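Long-range contact in 3-oxoadipate enol-lactonase (Burkholderia xenovorans, PDB 2XUA), which probably hydrolyses the enol-lactone of 3-oxoadipate, a step in the bacterial breakdown of catechol-type aromatic compounds: residues D19-N33 against V46-T60. Residues are numbered along the deposited sequence; the frame is centred on the assembly and turned at random.
Sequences DGERHGNAPWIVLSN and VAALSKHFRVLRYDT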
# COMPACT_ATOMS: atom_id res chain seq x y z
N ASP B 19 8.03 -8.37 10.17
CA ASP B 19 8.77 -9.20 9.22
C ASP B 19 10.03 -9.75 9.89
O ASP B 19 10.46 -9.24 10.91
CB ASP B 19 9.14 -8.40 7.95
CG ASP B 19 7.93 -7.93 7.18
OD1 ASP B 19 7.56 -8.64 6.20
OD2 ASP B 19 7.37 -6.83 7.52
N GLY B 20 10.61 -10.81 9.29
CA GLY B 20 11.69 -11.56 9.90
C GLY B 20 11.04 -12.65 10.77
O GLY B 20 9.83 -12.70 10.92
N GLU B 21 11.83 -13.53 11.36
CA GLU B 21 11.26 -14.69 12.10
C GLU B 21 10.80 -14.18 13.47
O GLU B 21 11.64 -13.87 14.29
CB GLU B 21 12.37 -15.72 12.27
CG GLU B 21 12.20 -17.02 11.46
CD GLU B 21 11.66 -16.84 10.05
OE1 GLU B 21 10.53 -17.36 9.76
OE2 GLU B 21 12.36 -16.19 9.23
N ARG B 22 9.51 -14.07 13.74
CA ARG B 22 9.06 -13.18 14.85
C ARG B 22 9.42 -13.74 16.27
O ARG B 22 9.63 -12.96 17.24
CB ARG B 22 7.62 -12.61 14.62
CG ARG B 22 6.39 -12.89 15.52
CD ARG B 22 6.66 -12.74 16.97
NE ARG B 22 5.69 -12.08 17.86
CZ ARG B 22 6.12 -11.50 18.99
NH1 ARG B 22 7.43 -11.54 19.24
NH2 ARG B 22 5.32 -10.88 19.86
N HIS B 23 9.62 -15.07 16.33
CA HIS B 23 10.18 -15.73 17.54
C HIS B 23 11.66 -16.08 17.53
O HIS B 23 12.16 -16.86 18.39
CB HIS B 23 9.27 -16.91 17.92
CG HIS B 23 7.91 -16.44 18.31
ND1 HIS B 23 7.71 -15.58 19.37
CD2 HIS B 23 6.70 -16.62 17.73
CE1 HIS B 23 6.43 -15.29 19.47
NE2 HIS B 23 5.80 -15.91 18.49
N GLY B 24 12.37 -15.51 16.56
CA GLY B 24 13.82 -15.66 16.50
C GLY B 24 14.50 -14.80 17.56
O GLY B 24 13.84 -14.16 18.42
N ASN B 25 15.83 -14.77 17.46
CA ASN B 25 16.66 -14.08 18.46
C ASN B 25 17.34 -12.83 17.93
O ASN B 25 18.23 -12.31 18.57
CB ASN B 25 17.65 -15.07 19.07
CG ASN B 25 18.85 -15.41 18.17
OD1 ASN B 25 19.91 -15.73 18.70
ND2 ASN B 25 18.68 -15.39 16.86
N ALA B 26 16.97 -12.38 16.72
CA ALA B 26 17.69 -11.21 16.14
C ALA B 26 17.18 -10.00 16.91
O ALA B 26 16.03 -10.03 17.40
CB ALA B 26 17.41 -11.08 14.67
N PRO B 27 18.00 -8.93 16.98
CA PRO B 27 17.53 -7.69 17.58
C PRO B 27 16.31 -7.18 16.81
O PRO B 27 16.18 -7.39 15.59
CB PRO B 27 18.71 -6.71 17.37
CG PRO B 27 19.88 -7.53 16.89
CD PRO B 27 19.29 -8.78 16.31
N TRP B 28 15.44 -6.47 17.51
CA TRP B 28 14.31 -5.81 16.90
C TRP B 28 14.72 -4.48 16.28
O TRP B 28 15.66 -3.84 16.74
CB TRP B 28 13.28 -5.53 17.98
CG TRP B 28 12.38 -6.69 18.23
CD1 TRP B 28 12.45 -7.54 19.29
CD2 TRP B 28 11.23 -7.07 17.47
NE1 TRP B 28 11.43 -8.46 19.21
CE2 TRP B 28 10.69 -8.23 18.09
CE3 TRP B 28 10.64 -6.61 16.30
CZ2 TRP B 28 9.57 -8.91 17.58
CZ3 TRP B 28 9.46 -7.28 15.79
CH2 TRP B 28 8.96 -8.41 16.43
N ILE B 29 14.01 -4.08 15.22
CA ILE B 29 14.03 -2.69 14.71
C ILE B 29 12.59 -2.24 14.55
O ILE B 29 11.74 -3.03 14.07
CB ILE B 29 14.91 -2.48 13.47
CG1 ILE B 29 14.98 -0.99 13.12
CG2 ILE B 29 14.41 -3.35 12.30
CD1 ILE B 29 15.80 -0.74 11.81
N VAL B 30 12.28 -1.01 15.01
CA VAL B 30 10.92 -0.45 14.85
C VAL B 30 11.09 0.69 13.87
O VAL B 30 12.02 1.46 13.99
CB VAL B 30 10.40 0.14 16.19
CG1 VAL B 30 9.06 0.91 16.01
CG2 VAL B 30 10.28 -0.98 17.25
N LEU B 31 10.21 0.77 12.88
CA LEU B 31 10.33 1.85 11.87
C LEU B 31 9.17 2.80 12.20
O LEU B 31 8.08 2.31 12.50
CB LEU B 31 10.13 1.22 10.48
CG LEU B 31 11.22 0.20 10.14
CD1 LEU B 31 11.10 -0.34 8.65
CD2 LEU B 31 12.62 0.82 10.37
N SER B 32 9.34 4.11 12.01
CA SER B 32 8.22 5.00 12.25
C SER B 32 8.04 5.99 11.11
O SER B 32 9.01 6.53 10.62
CB SER B 32 8.43 5.69 13.62
OG SER B 32 7.25 6.44 13.91
N ASN B 33 6.81 6.12 10.63
CA ASN B 33 6.51 6.69 9.30
C ASN B 33 6.45 8.25 9.35
O ASN B 33 6.38 8.89 10.40
CB ASN B 33 5.09 6.30 8.83
CG ASN B 33 4.80 4.80 8.89
OD1 ASN B 33 3.64 4.38 8.87
ND2 ASN B 33 5.83 4.00 8.99
N VAL B 46 12.47 -3.45 3.79
CA VAL B 46 12.06 -4.63 4.61
C VAL B 46 12.95 -5.87 4.42
O VAL B 46 13.41 -6.51 5.38
CB VAL B 46 10.57 -4.95 4.37
CG1 VAL B 46 10.20 -6.33 5.01
CG2 VAL B 46 9.69 -3.75 4.94
N ALA B 47 13.25 -6.15 3.17
CA ALA B 47 14.08 -7.31 2.79
C ALA B 47 15.46 -7.27 3.45
O ALA B 47 15.86 -8.22 4.12
CB ALA B 47 14.20 -7.43 1.26
N ALA B 48 16.20 -6.18 3.29
CA ALA B 48 17.51 -6.06 3.87
C ALA B 48 17.47 -6.02 5.40
O ALA B 48 18.37 -6.54 6.04
CB ALA B 48 18.28 -4.82 3.31
N LEU B 49 16.44 -5.43 6.00
CA LEU B 49 16.42 -5.34 7.44
C LEU B 49 16.04 -6.67 8.09
O LEU B 49 16.57 -7.02 9.12
CB LEU B 49 15.45 -4.26 7.90
CG LEU B 49 15.89 -2.80 7.72
CD1 LEU B 49 14.61 -2.00 8.04
CD2 LEU B 49 17.04 -2.36 8.68
N SER B 50 15.14 -7.41 7.44
CA SER B 50 14.74 -8.78 7.81
C SER B 50 15.85 -9.75 7.87
O SER B 50 15.66 -10.81 8.42
CB SER B 50 13.81 -9.40 6.71
OG SER B 50 12.58 -8.76 6.84
N LYS B 51 16.96 -9.46 7.18
CA LYS B 51 18.09 -10.36 7.20
C LYS B 51 18.80 -10.27 8.54
O LYS B 51 19.30 -11.26 9.05
CB LYS B 51 19.03 -10.06 6.07
CG LYS B 51 18.36 -10.32 4.73
CD LYS B 51 19.32 -10.84 3.71
CE LYS B 51 20.34 -9.80 3.26
NZ LYS B 51 20.82 -10.16 1.89
N HIS B 52 18.78 -9.08 9.11
CA HIS B 52 19.52 -8.81 10.33
C HIS B 52 18.69 -8.63 11.56
O HIS B 52 19.23 -8.72 12.62
CB HIS B 52 20.41 -7.60 10.09
CG HIS B 52 21.35 -7.80 8.96
ND1 HIS B 52 22.47 -8.61 9.07
CD2 HIS B 52 21.31 -7.38 7.67
CE1 HIS B 52 23.08 -8.66 7.89
NE2 HIS B 52 22.41 -7.90 7.03
N PHE B 53 17.40 -8.36 11.42
CA PHE B 53 16.51 -7.90 12.50
C PHE B 53 15.17 -8.56 12.41
O PHE B 53 14.78 -9.06 11.33
CB PHE B 53 16.29 -6.36 12.41
CG PHE B 53 17.56 -5.59 12.54
CD1 PHE B 53 18.18 -5.45 13.80
CD2 PHE B 53 18.20 -5.08 11.42
CE1 PHE B 53 19.37 -4.80 13.92
CE2 PHE B 53 19.42 -4.41 11.54
CZ PHE B 53 20.02 -4.31 12.81
N ARG B 54 14.45 -8.55 13.54
CA ARG B 54 13.00 -8.67 13.51
C ARG B 54 12.45 -7.23 13.35
O ARG B 54 12.90 -6.32 14.05
CB ARG B 54 12.44 -9.35 14.78
CG ARG B 54 12.84 -10.83 14.83
CD ARG B 54 12.50 -11.45 16.17
NE ARG B 54 13.38 -10.95 17.23
CZ ARG B 54 13.07 -11.04 18.52
NH1 ARG B 54 11.88 -11.59 18.87
NH2 ARG B 54 13.93 -10.56 19.42
N VAL B 55 11.57 -7.07 12.35
CA VAL B 55 11.04 -5.78 11.94
C VAL B 55 9.64 -5.52 12.37
O VAL B 55 8.70 -6.28 12.07
CB VAL B 55 11.15 -5.57 10.42
CG1 VAL B 55 10.75 -4.10 10.10
CG2 VAL B 55 12.62 -5.85 9.94
N LEU B 56 9.44 -4.41 13.07
CA LEU B 56 8.13 -3.92 13.36
C LEU B 56 7.83 -2.62 12.65
O LEU B 56 8.60 -1.62 12.81
CB LEU B 56 8.01 -3.70 14.88
CG LEU B 56 6.73 -3.11 15.42
CD1 LEU B 56 5.53 -4.04 15.02
CD2 LEU B 56 6.80 -2.94 16.98
N ARG B 57 6.74 -2.61 11.89
CA ARG B 57 6.20 -1.38 11.30
C ARG B 57 4.80 -1.15 11.84
O ARG B 57 4.12 -2.12 12.26
CB ARG B 57 6.08 -1.53 9.78
CG ARG B 57 7.43 -1.49 9.10
CD ARG B 57 7.17 -1.70 7.57
NE ARG B 57 6.96 -3.12 7.29
CZ ARG B 57 6.37 -3.62 6.18
NH1 ARG B 57 5.86 -2.83 5.26
NH2 ARG B 57 6.30 -4.93 5.97
N TYR B 58 4.33 0.09 11.79
CA TYR B 58 3.00 0.35 12.28
C TYR B 58 2.47 1.61 11.59
O TYR B 58 3.24 2.40 11.04
CB TYR B 58 3.02 0.49 13.83
CG TYR B 58 3.67 1.75 14.32
CD1 TYR B 58 2.89 2.84 14.76
CD2 TYR B 58 5.05 1.86 14.39
CE1 TYR B 58 3.51 4.05 15.18
CE2 TYR B 58 5.67 3.05 14.82
CZ TYR B 58 4.89 4.13 15.18
OH TYR B 58 5.50 5.28 15.61
N ASP B 59 1.16 1.75 11.59
CA ASP B 59 0.52 2.98 11.14
C ASP B 59 0.38 3.90 12.35
O ASP B 59 -0.32 3.59 13.33
CB ASP B 59 -0.83 2.69 10.49
CG ASP B 59 -0.67 2.09 9.08
OD1 ASP B 59 0.43 2.13 8.56
OD2 ASP B 59 -1.63 1.60 8.46
N THR B 60 1.04 5.04 12.25
CA THR B 60 0.94 6.05 13.33
C THR B 60 -0.53 6.40 13.56
O THR B 60 -1.35 6.35 12.65
CB THR B 60 1.72 7.31 12.87
OG1 THR B 60 3.10 6.95 12.63
CG2 THR B 60 1.68 8.45 13.97
O HOH W 1 7.54 -5.03 9.36
O HOH W 2 6.31 1.69 10.33
O HOH W 3 5.45 8.23 12.95
O HOH W 4 4.66 4.69 11.92
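Arg54 leaves its strand beside Trp28 and reaches into the loop 20-27, whose carbonyls surround its end. Its CB sits over one face of the indole, 3.6 Å from the centroid of the six-membered ring of Trp28, a CH-pi contact. CG and CD run past the carbonyl of Glu21, and a bend at chi3 (-71°) brings the guanidinium to the NE1 rim of the indole, the two planes 40° apart. Trp28 NE1 lies over one face of this group and Gly24 O over the other, while two carbonyls meet its edge. NE and NH2 grip Ala26 O side-on, NE at 2.8 Å, and NH1 reaches Arg22 O at 3.1 Å, so three bonds fix the rotation of the guanidinium and hold the loop closed.

Beyond it the parallel strands 28-32 and 54-58 pair through alternating bonds such as Leu56 N to Ile29 O (2.9 Å), while Asp19 pairs antiparallel with Val55 on the other edge of strand 54-58. Arg57 NH2 meets the syn side of Asp19 OD2 at 2.7 Å in a salt bridge, and also pairs with Asp176 of the second subunit. At the C-terminal end, the Ser32 and Tyr58 hydroxyls are hydrogen-bonded. On the face that carries Ile29 and Val55, Ile29 CD1 packs on Leu49 CD2 (3.7 Å), setting helix 43-52 of this right-handed beta-alpha-beta crossover against the strand pair, as is characteristic of the alpha/beta hydrolase fold.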